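Local coordinates for phosphotriesterase family protein (Listeria monocytogenes serotype 4b str. H7858, PDB 3PNZ) that hydrolyses lactones, probably phosphorylated sugar lactones, at a zinc centre within an amidohydrolase-fold barrel, at residues His22-Cys27 with Val69-Arg74; Ala37-Leu42 with Ala274-Tyr279; Thr169-Ala174 with Leu201-Ile206. One frame throughout, in Å; residues are numbered along the deposited sequence.

Contact 1 of 3, residues His22-Cys27 with Val69-Arg74; sequences HEHIVC and VDYGRR. With ZN (zinc ion), chain I.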
loop_
_atom_site.group_PDB
_atom_site.type_symbol
_atom_site.label_atom_id
_atom_site.label_comp_id
_atom_site.label_asym_id
_atom_site.label_seq_id
_atom_site.Cartn_x
_atom_site.Cartn_y
_atom_site.Cartn_z
ATOM N N HIS A 22 0.799 1.355 -4.324
ATOM C CA HIS A 22 -0.194 0.640 -3.519
ATOM C C HIS A 22 -1.084 -0.218 -4.410
ATOM O O HIS A 22 -2.001 0.293 -5.051
ATOM C CB HIS A 22 -1.070 1.610 -2.710
ATOM C CG HIS A 22 -2.064 0.927 -1.818
ATOM N ND1 HIS A 22 -2.022 1.029 -0.444
ATOM C CD2 HIS A 22 -3.113 0.117 -2.100
ATOM C CE1 HIS A 22 -3.007 0.322 0.080
ATOM N NE2 HIS A 22 -3.683 -0.242 -0.902
ATOM N N GLU A 23 -0.803 -1.517 -4.463
ATOM C CA GLU A 23 -1.598 -2.423 -5.287
ATOM C C GLU A 23 -1.901 -3.729 -4.575
ATOM O O GLU A 23 -1.392 -3.990 -3.488
ATOM C CB GLU A 23 -0.878 -2.742 -6.605
ATOM C CG GLU A 23 -0.567 -1.526 -7.472
ATOM C CD GLU A 23 -1.821 -0.853 -8.022
ATOM O OE1 GLU A 23 -2.884 -1.512 -8.069
ATOM O OE2 GLU A 23 -1.731 0.327 -8.425
ATOM N N HIS A 24 -2.743 -4.542 -5.206
ATOM C CA HIS A 24 -2.943 -5.939 -4.805
ATOM C C HIS A 24 -2.800 -6.795 -6.046
ATOM O O HIS A 24 -3.110 -6.347 -7.139
ATOM C CB HIS A 24 -4.307 -6.131 -4.145
ATOM C CG HIS A 24 -4.492 -5.258 -2.949
ATOM N ND1 HIS A 24 -4.045 -5.613 -1.697
ATOM C CD2 HIS A 24 -5.002 -4.010 -2.829
ATOM C CE1 HIS A 24 -4.303 -4.637 -0.845
ATOM N NE2 HIS A 24 -4.878 -3.651 -1.510
ATOM N N ILE A 25 -2.291 -8.014 -5.886
ATOM C CA ILE A 25 -1.932 -8.822 -7.049
ATOM C C ILE A 25 -2.612 -10.188 -7.029
ATOM O O ILE A 25 -3.363 -10.538 -7.946
ATOM C CB ILE A 25 -0.404 -8.996 -7.146
ATOM C CG1 ILE A 25 0.273 -7.629 -7.165
ATOM C CG2 ILE A 25 -0.042 -9.779 -8.407
ATOM C CD1 ILE A 25 1.800 -7.697 -7.032
ATOM N N VAL A 26 -2.353 -10.955 -5.981
ATOM C CA VAL A 26 -3.062 -12.209 -5.755
ATOM C C VAL A 26 -3.448 -12.266 -4.290
ATOM O O VAL A 26 -2.582 -12.259 -3.409
ATOM C CB VAL A 26 -2.184 -13.445 -6.091
ATOM C CG1 VAL A 26 -2.997 -14.732 -5.948
ATOM C CG2 VAL A 26 -1.617 -13.329 -7.495
ATOM N N CYS A 27 -4.747 -12.307 -4.015
ATOM C CA CYS A 27 -5.199 -12.302 -2.633
ATOM C C CYS A 27 -6.614 -12.837 -2.508
ATOM O O CYS A 27 -7.443 -12.645 -3.399
ATOM C CB CYS A 27 -5.099 -10.896 -2.030
ATOM S SG CYS A 27 -5.908 -9.601 -3.005
ATOM N N VAL A 69 -1.749 -9.233 6.402
ATOM C CA VAL A 69 -2.034 -10.596 6.865
ATOM C C VAL A 69 -3.531 -10.902 6.942
ATOM O O VAL A 69 -3.943 -12.053 6.777
ATOM C CB VAL A 69 -1.365 -10.899 8.227
ATOM C CG1 VAL A 69 -2.108 -10.205 9.369
ATOM C CG2 VAL A 69 -1.302 -12.401 8.460
ATOM N N ASP A 70 -4.335 -9.866 7.175
ATOM C CA ASP A 70 -5.790 -10.009 7.256
ATOM C C ASP A 70 -6.479 -9.994 5.881
ATOM O O ASP A 70 -7.705 -10.093 5.789
ATOM C CB ASP A 70 -6.382 -8.928 8.180
ATOM C CG ASP A 70 -5.887 -7.518 7.846
ATOM O OD1 ASP A 70 -4.992 -7.363 6.990
ATOM O OD2 ASP A 70 -6.409 -6.547 8.441
ATOM N N TYR A 71 -5.694 -9.893 4.814
ATOM C CA TYR A 71 -6.258 -9.759 3.477
ATOM C C TYR A 71 -5.943 -10.966 2.582
ATOM O O TYR A 71 -5.970 -10.867 1.356
ATOM C CB TYR A 71 -5.801 -8.439 2.830
ATOM C CG TYR A 71 -6.823 -7.857 1.880
ATOM C CD1 TYR A 71 -8.015 -7.328 2.359
ATOM C CD2 TYR A 71 -6.604 -7.847 0.513
ATOM C CE1 TYR A 71 -8.965 -6.802 1.498
ATOM C CE2 TYR A 71 -7.553 -7.320 -0.364
ATOM C CZ TYR A 71 -8.731 -6.800 0.142
ATOM O OH TYR A 71 -9.678 -6.274 -0.712
ATOM N N GLY A 72 -5.643 -12.103 3.213
ATOM C CA GLY A 72 -5.507 -13.368 2.504
ATOM C C GLY A 72 -4.381 -13.431 1.490
ATOM O O GLY A 72 -4.606 -13.655 0.304
ATOM N N ARG A 73 -3.152 -13.263 1.961
ATOM C CA ARG A 73 -2.011 -13.254 1.067
ATOM C C ARG A 73 -1.848 -14.579 0.329
ATOM O O ARG A 73 -2.175 -15.646 0.856
ATOM C CB ARG A 73 -0.724 -12.966 1.837
ATOM C CG ARG A 73 -0.726 -11.689 2.666
ATOM C CD ARG A 73 0.718 -11.373 3.005
ATOM N NE ARG A 73 0.942 -10.261 3.921
ATOM C CZ ARG A 73 1.200 -10.402 5.220
ATOM N NH1 ARG A 73 1.206 -11.608 5.785
ATOM N NH2 ARG A 73 1.440 -9.334 5.963
ATOM N N ARG A 74 -1.346 -14.482 -0.897
ATOM C CA ARG A 74 -0.870 -15.632 -1.658
ATOM C C ARG A 74 0.577 -15.337 -2.064
ATOM O O ARG A 74 0.882 -15.118 -3.239
ATOM C CB ARG A 74 -1.760 -15.859 -2.884
ATOM C CG ARG A 74 -3.172 -16.329 -2.545
ATOM C CD ARG A 74 -3.108 -17.598 -1.714
ATOM N NE ARG A 74 -4.407 -18.226 -1.480
ATOM C CZ ARG A 74 -5.185 -17.998 -0.424
ATOM N NH1 ARG A 74 -4.825 -17.128 0.519
ATOM N NH2 ARG A 74 -6.338 -18.641 -0.314
HETATM ZN ZN ZN I . -5.220 -1.706 -0.789
HETATM O O HOH W 1 -0.478 -11.765 -1.496
#
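Over one face of the His24 imidazole lies Tyr71 CE2, offset toward the rim and 4.1 Å from His24 ND1. The two rings meet obliquely, centroids 5.2 Å apart and planes at 43°. The Tyr71 ring is met obliquely by Cys27 as well, SG standing 3.9 Å from CE2. A chi1 of 52° puts SG between the backbone N and the carbonyl carbon, from where it reaches the Tyr71 ring.

Away from the rings the backbones also approach. Cys27 CA offers a CA-H...O contact to Gly72 O at 3.3 Å, and a water donates to Val26 O and accepts from Arg74 N, bridging the two segments where no direct hydrogen bond crosses. Val26 CG1 packs against Arg74 CB, 3.5 Å away, while the far end of the arginine turns back, NH1 donating to Arg73 O.

His22 and His24 form the HxH metal pair at the end of strand 19-23, as in the amidohydrolase superfamily. Their NE2 atoms bind zinc, His24 NE2 at 2.1 Å, and Asp272 and the carboxylated Lys154 share the ion. With NE2 on the metal and ND1 hydrogen-bonded to Thr67, the His24 ring is fixed in its rotation, and Tyr71 packs against a metal ligand that already has both nitrogens engaged.

Contact 2 of 3, residues Ala37-Leu42 with Ala274-Tyr279; sequences ADDLLL and ARKTYY. With PO4 (phosphate ion), chain L.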
loop_
_atom_site.group_PDB
_atom_site.type_symbol
_atom_site.label_atom_id
_atom_site.label_comp_id
_atom_site.label_asym_id
_atom_site.label_seq_id
_atom_site.Cartn_x
_atom_site.Cartn_y
_atom_site.Cartn_z
ATOM N N ALA A 37 -18.195 -12.524 -1.618
ATOM C CA ALA A 37 -17.882 -11.338 -2.415
ATOM C C ALA A 37 -16.762 -11.654 -3.410
ATOM O O ALA A 37 -15.616 -11.202 -3.260
ATOM C CB ALA A 37 -17.500 -10.172 -1.512
ATOM N N ASP A 38 -17.101 -12.430 -4.432
ATOM C CA ASP A 38 -16.108 -12.977 -5.356
ATOM C C ASP A 38 -15.257 -11.932 -6.080
ATOM O O ASP A 38 -14.109 -12.196 -6.424
ATOM C CB ASP A 38 -16.779 -13.879 -6.391
ATOM C CG ASP A 38 -15.775 -14.691 -7.184
ATOM O OD1 ASP A 38 -15.207 -15.647 -6.607
ATOM O OD2 ASP A 38 -15.551 -14.380 -8.378
ATOM N N ASP A 39 -15.825 -10.758 -6.338
ATOM C CA ASP A 39 -15.100 -9.729 -7.080
ATOM C C ASP A 39 -13.867 -9.234 -6.315
ATOM O O ASP A 39 -12.940 -8.694 -6.914
ATOM C CB ASP A 39 -16.020 -8.549 -7.417
ATOM C CG ASP A 39 -15.426 -7.621 -8.463
ATOM O OD1 ASP A 39 -14.701 -8.099 -9.366
ATOM O OD2 ASP A 39 -15.706 -6.401 -8.395
ATOM N N LEU A 40 -13.855 -9.430 -5.001
ATOM C CA LEU A 40 -12.732 -8.981 -4.173
ATOM C C LEU A 40 -11.707 -10.083 -3.941
ATOM O O LEU A 40 -10.805 -9.936 -3.120
ATOM C CB LEU A 40 -13.236 -8.448 -2.837
ATOM C CG LEU A 40 -13.886 -7.061 -2.922
ATOM C CD1 LEU A 40 -14.739 -6.805 -1.690
ATOM C CD2 LEU A 40 -12.812 -5.977 -3.086
ATOM N N LEU A 41 -11.849 -11.185 -4.666
ATOM C CA LEU A 41 -10.859 -12.251 -4.603
ATOM C C LEU A 41 -10.030 -12.272 -5.884
ATOM O O LEU A 41 -10.534 -12.596 -6.961
ATOM C CB LEU A 41 -11.536 -13.605 -4.383
ATOM C CG LEU A 41 -12.635 -13.667 -3.323
ATOM C CD1 LEU A 41 -13.195 -15.090 -3.228
ATOM C CD2 LEU A 41 -12.150 -13.184 -1.968
ATOM N N LEU A 42 -8.755 -11.905 -5.779
ATOM C CA LEU A 42 -7.855 -12.004 -6.915
ATOM C C LEU A 42 -7.202 -13.379 -6.842
ATOM O O LEU A 42 -6.107 -13.531 -6.309
ATOM C CB LEU A 42 -6.800 -10.897 -6.876
ATOM C CG LEU A 42 -7.357 -9.476 -7.032
ATOM C CD1 LEU A 42 -6.253 -8.422 -6.919
ATOM C CD2 LEU A 42 -8.086 -9.346 -8.360
ATOM N N ALA A 274 -7.949 -3.872 -6.608
ATOM C CA ALA A 274 -8.281 -4.922 -5.655
ATOM C C ALA A 274 -9.422 -5.825 -6.101
ATOM O O ALA A 274 -9.850 -6.689 -5.343
ATOM C CB ALA A 274 -8.603 -4.308 -4.297
ATOM N N ARG A 275 -9.911 -5.619 -7.318
ATOM C CA ARG A 275 -11.095 -6.334 -7.802
ATOM C C ARG A 275 -10.867 -7.014 -9.144
ATOM O O ARG A 275 -10.121 -6.512 -9.984
ATOM C CB ARG A 275 -12.271 -5.359 -7.949
ATOM C CG ARG A 275 -12.872 -4.905 -6.639
ATOM C CD ARG A 275 -13.984 -3.888 -6.884
ATOM N NE ARG A 275 -14.611 -3.459 -5.643
ATOM C CZ ARG A 275 -15.667 -4.056 -5.109
ATOM N NH1 ARG A 275 -16.199 -5.114 -5.707
ATOM N NH2 ARG A 275 -16.180 -3.608 -3.972
ATOM N N LYS A 276 -11.548 -8.140 -9.359
ATOM C CA LYS A 276 -11.541 -8.785 -10.666
ATOM C C LYS A 276 -11.972 -7.790 -11.739
ATOM O O LYS A 276 -11.378 -7.724 -12.818
ATOM C CB LYS A 276 -12.480 -9.998 -10.682
ATOM C CG LYS A 276 -11.954 -11.237 -9.948
ATOM C CD LYS A 276 -12.839 -12.451 -10.258
ATOM C CE LYS A 276 -12.277 -13.752 -9.684
ATOM N NZ LYS A 276 -12.520 -13.888 -8.221
ATOM N N THR A 277 -12.999 -7.000 -11.426
ATOM C CA THR A 277 -13.537 -6.034 -12.381
ATOM C C THR A 277 -12.594 -4.860 -12.628
ATOM O O THR A 277 -12.848 -4.036 -13.504
ATOM C CB THR A 277 -14.905 -5.488 -11.931
ATOM O OG1 THR A 277 -14.811 -5.014 -10.583
ATOM C CG2 THR A 277 -15.975 -6.585 -12.009
ATOM N N TYR A 278 -11.505 -4.790 -11.862
ATOM C CA TYR A 278 -10.503 -3.752 -12.065
ATOM C C TYR A 278 -9.336 -4.259 -12.914
ATOM O O TYR A 278 -8.645 -3.475 -13.569
ATOM C CB TYR A 278 -9.951 -3.274 -10.731
ATOM C CG TYR A 278 -10.876 -2.424 -9.886
ATOM C CD1 TYR A 278 -12.098 -1.966 -10.376
ATOM C CD2 TYR A 278 -10.522 -2.084 -8.585
ATOM C CE1 TYR A 278 -12.938 -1.184 -9.585
ATOM C CE2 TYR A 278 -11.351 -1.303 -7.790
ATOM C CZ TYR A 278 -12.557 -0.856 -8.296
ATOM O OH TYR A 278 -13.380 -0.077 -7.509
ATOM N N TYR A 279 -9.097 -5.567 -12.875
ATOM C CA TYR A 279 -8.039 -6.179 -13.669
ATOM C C TYR A 279 -8.485 -6.365 -15.113
ATOM O O TYR A 279 -9.614 -6.785 -15.378
ATOM C CB TYR A 279 -7.636 -7.525 -13.066
ATOM C CG TYR A 279 -6.455 -7.438 -12.124
ATOM C CD1 TYR A 279 -6.581 -6.867 -10.856
ATOM C CD2 TYR A 279 -5.216 -7.936 -12.500
ATOM C CE1 TYR A 279 -5.489 -6.784 -9.993
ATOM C CE2 TYR A 279 -4.129 -7.859 -11.655
ATOM C CZ TYR A 279 -4.264 -7.293 -10.405
ATOM O OH TYR A 279 -3.157 -7.230 -9.590
HETATM P P PO4 L . -12.755 -0.358 -3.982
HETATM O O1 PO4 L . -14.138 -0.883 -4.260
HETATM O O2 PO4 L . -11.836 -1.533 -3.727
HETATM O O3 PO4 L . -12.239 0.395 -5.186
HETATM O O4 PO4 L . -12.759 0.542 -2.763
HETATM O O HOH W 2 -9.371 -7.674 -2.971
#
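Asp39 and Lys276 carry most of the charged and hydrogen-bonded links. The Asp39 carboxylate is gripped by two residues, Arg275 and Thr277: OD1 takes Thr277 N and OD2 takes Thr277 OG1 (2.7 Å), each on a syn lone pair, while Arg275 NH1 salt-bridges OD2 from the anti side at 3.0 Å. Chi1 of -166° swings the Asp39 carboxylate away from its own backbone N and over to Thr277. Lys276, its chain bent at chi4, brings NZ to three oxygens: Leu41 O at 2.7 Å in the carbonyl plane, Asp38 O, and Asp38 OD2, the last met from above the carboxylate plane in a salt bridge.

Backbone pairing adds Lys276 N to Asp39 O, 2.9 Å and 159° at the hydrogen, and a water donating to both Leu40 O and Ala274 O. These are two loops of the amidohydrolase barrel, one preceding helix 45-57 and the other following strand 267-269, joined at its mouth, Ala274 nearest the zinc.

Leu40 CD2 packs by van der Waals contact over the centre of one guanidinium face of Arg275, and the apolar pair Leu42 CD1 and Tyr279 CE1 meets at 3.6 Å.

The bound phosphate, probably from the crystallisation liquor, accepts from Arg275 NE at O1 (3.0 Å) and from Tyr278 OH at O3 (2.6 Å); Lys242, Lys244 and Tyr245 also bind it, consistent with a pocket suited to a substrate's phosphate.

Contact 3 of 3, residues Thr169-Ala174 with Leu201-Ile206; sequences TIRAVA and LKQENI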
loop_
_atom_site.group_PDB
_atom_site.type_symbol
_atom_site.label_atom_id
_atom_site.label_comp_id
_atom_site.label_asym_id
_atom_site.label_seq_id
_atom_site.Cartn_x
_atom_site.Cartn_y
_atom_site.Cartn_z
ATOM N N THR A 169 -2.636 -1.974 17.290
ATOM C CA THR A 169 -1.855 -2.356 16.110
ATOM C C THR A 169 -0.960 -1.220 15.606
ATOM O O THR A 169 0.134 -1.475 15.103
ATOM C CB THR A 169 -2.703 -2.932 14.951
ATOM O OG1 THR A 169 -3.575 -1.921 14.430
ATOM C CG2 THR A 169 -3.524 -4.134 15.417
ATOM N N ILE A 170 -1.408 0.024 15.733
ATOM C CA ILE A 170 -0.552 1.139 15.332
ATOM C C ILE A 170 0.724 1.137 16.166
ATOM O O ILE A 170 1.823 1.280 15.634
ATOM C CB ILE A 170 -1.234 2.520 15.488
ATOM C CG1 ILE A 170 -2.524 2.580 14.660
ATOM C CG2 ILE A 170 -0.259 3.635 15.081
ATOM C CD1 ILE A 170 -3.236 3.938 14.750
ATOM N N ARG A 171 0.573 0.974 17.478
ATOM C CA ARG A 171 1.732 0.974 18.364
ATOM C C ARG A 171 2.635 -0.235 18.086
ATOM O O ARG A 171 3.853 -0.105 18.091
ATOM C CB ARG A 171 1.306 1.048 19.839
ATOM C CG ARG A 171 0.518 2.307 20.160
ATOM C CD ARG A 171 0.288 2.500 21.660
ATOM N NE ARG A 171 -0.705 3.547 21.906
ATOM C CZ ARG A 171 -0.432 4.845 21.942
ATOM N NH1 ARG A 171 0.809 5.274 21.755
ATOM N NH2 ARG A 171 -1.402 5.722 22.172
ATOM N N ALA A 172 2.038 -1.390 17.805
ATOM C CA ALA A 172 2.815 -2.596 17.491
ATOM C C ALA A 172 3.656 -2.370 16.234
ATOM O O ALA A 172 4.829 -2.746 16.170
ATOM C CB ALA A 172 1.891 -3.792 17.300
ATOM N N VAL A 173 3.049 -1.743 15.234
ATOM C CA VAL A 173 3.732 -1.472 13.971
ATOM C C VAL A 173 4.810 -0.396 14.117
ATOM O O VAL A 173 5.899 -0.524 13.551
ATOM C CB VAL A 173 2.718 -1.089 12.877
ATOM C CG1 VAL A 173 3.424 -0.531 11.656
ATOM C CG2 VAL A 173 1.884 -2.309 12.517
ATOM N N ALA A 174 4.517 0.651 14.890
ATOM C CA ALA A 174 5.512 1.679 15.173
ATOM C C ALA A 174 6.750 1.042 15.810
ATOM O O ALA A 174 7.887 1.327 15.438
ATOM C CB ALA A 174 4.931 2.757 16.077
ATOM N N LEU A 201 1.556 8.099 16.247
ATOM C CA LEU A 201 2.928 7.870 15.794
ATOM C C LEU A 201 3.897 8.820 16.487
ATOM O O LEU A 201 5.021 8.438 16.803
ATOM C CB LEU A 201 3.022 8.010 14.277
ATOM C CG LEU A 201 2.270 6.912 13.521
ATOM C CD1 LEU A 201 2.279 7.189 12.027
ATOM C CD2 LEU A 201 2.869 5.543 13.822
ATOM N N LYS A 202 3.467 10.054 16.737
ATOM C CA LYS A 202 4.320 10.999 17.452
ATOM C C LYS A 202 4.571 10.538 18.884
ATOM O O LYS A 202 5.682 10.675 19.394
ATOM C CB LYS A 202 3.723 12.405 17.424
ATOM C CG LYS A 202 3.919 13.089 16.087
ATOM C CD LYS A 202 3.030 14.308 15.922
ATOM C CE LYS A 202 3.239 15.328 17.010
ATOM N NZ LYS A 202 2.249 16.438 16.857
ATOM N N GLN A 203 3.548 9.983 19.531
ATOM C CA GLN A 203 3.730 9.411 20.865
ATOM C C GLN A 203 4.739 8.271 20.837
ATOM O O GLN A 203 5.448 8.034 21.817
ATOM C CB GLN A 203 2.405 8.893 21.420
ATOM C CG GLN A 203 1.354 9.970 21.642
ATOM C CD GLN A 203 -0.003 9.371 21.931
ATOM O OE1 GLN A 203 -0.123 8.168 22.161
ATOM N NE2 GLN A 203 -1.038 10.204 21.909
ATOM N N GLU A 204 4.785 7.555 19.716
ATOM C CA GLU A 204 5.695 6.427 19.558
ATOM C C GLU A 204 7.047 6.842 18.971
ATOM O O GLU A 204 7.848 5.989 18.579
ATOM C CB GLU A 204 5.053 5.324 18.697
ATOM C CG GLU A 204 3.798 4.683 19.334
ATOM C CD GLU A 204 4.123 3.811 20.552
ATOM O OE1 GLU A 204 5.213 3.194 20.569
ATOM O OE2 GLU A 204 3.290 3.740 21.495
ATOM N N ASN A 205 7.278 8.148 18.910
ATOM C CA ASN A 205 8.554 8.704 18.463
ATOM C C ASN A 205 8.942 8.309 17.043
ATOM O O ASN A 205 10.123 8.029 16.754
ATOM C CB ASN A 205 9.654 8.337 19.457
ATOM C CG ASN A 205 9.366 8.874 20.849
ATOM O OD1 ASN A 205 9.089 10.069 21.022
ATOM N ND2 ASN A 205 9.409 7.994 21.850
ATOM N N ILE A 206 7.950 8.314 16.154
ATOM C CA ILE A 206 8.155 7.992 14.740
ATOM C C ILE A 206 8.263 9.259 13.897
ATOM O O ILE A 206 7.330 10.060 13.839
ATOM C CB ILE A 206 6.969 7.144 14.188
ATOM C CG1 ILE A 206 6.837 5.813 14.940
ATOM C CG2 ILE A 206 7.113 6.918 12.679
ATOM C CD1 ILE A 206 7.916 4.791 14.621
#
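Ala174 on helix 164-180 and Glu204, just past the end of helix 194-203, have the closest CA atoms of the two segments, 6.5 Å apart. That close approach brings Ala174 CB to 3.7 Å from Glu204 CB and to 3.8 Å from Ile206 CG1, a small methyl fitted against the turn that closes the second helix. Leu201 CD2 completes this apolar side, lying 3.9 Å from Ile170 CG2, with the two side chains crossing at about a right angle. The tip of Ile206 reaches further along the first helix, where CD1 rests near Ala174 O.

The turn itself is a Schellman motif: Ile206 N returns to Leu201 O, Asn205 N to Lys202 O, and Asn205 takes the positive-phi position. In the barrel, each of these two helices precedes a strand of the parallel sheet, 184-186 and 211-213 respectively, so they pack as successive helices of its outer layer.

On the more polar side, Arg171 extends from CG to NE and presents its guanidinium end-on to Gln203. NH1 and NH2 both donate to the single atom OE1, NH2 at 2.8 Å, and the guanidinium and amide planes are only 14° apart. NH1 also makes a salt bridge to Glu204 OE2 at 2.9 Å, nearly straight at 163°, using the anti lone pair of a carboxylate turned 63° from the guanidinium. Glu204 bends at chi2, bringing OE2 across the aliphatic part of Arg171, 3.4 Å from CG. Each charge has a second partner: Glu167 for Arg171 NH2, Arg175 for Glu204 OE1.

Contacts 1 and 2 are neighbours, their centres 11 Å apart, and their segments alternate along the chain. They touch directly: Tyr279 OH probably hydrogen-bonds to His24 O at 2.6 Å, and Cys27 N to Leu42 O at 2.9 Å. Loops following strands 19-23, 62-65 and 267-269 are thereby joined around the zinc site, the first and third coming from the first and last strands of the barrel. Contact 3 is nested inside the long loop closed by contact 2 and follows contact 1 in sequence. It lies on the opposite side of the chain's centre from contact 2, about 32 Å away between centres, and joins outer helices remote from the zinc site.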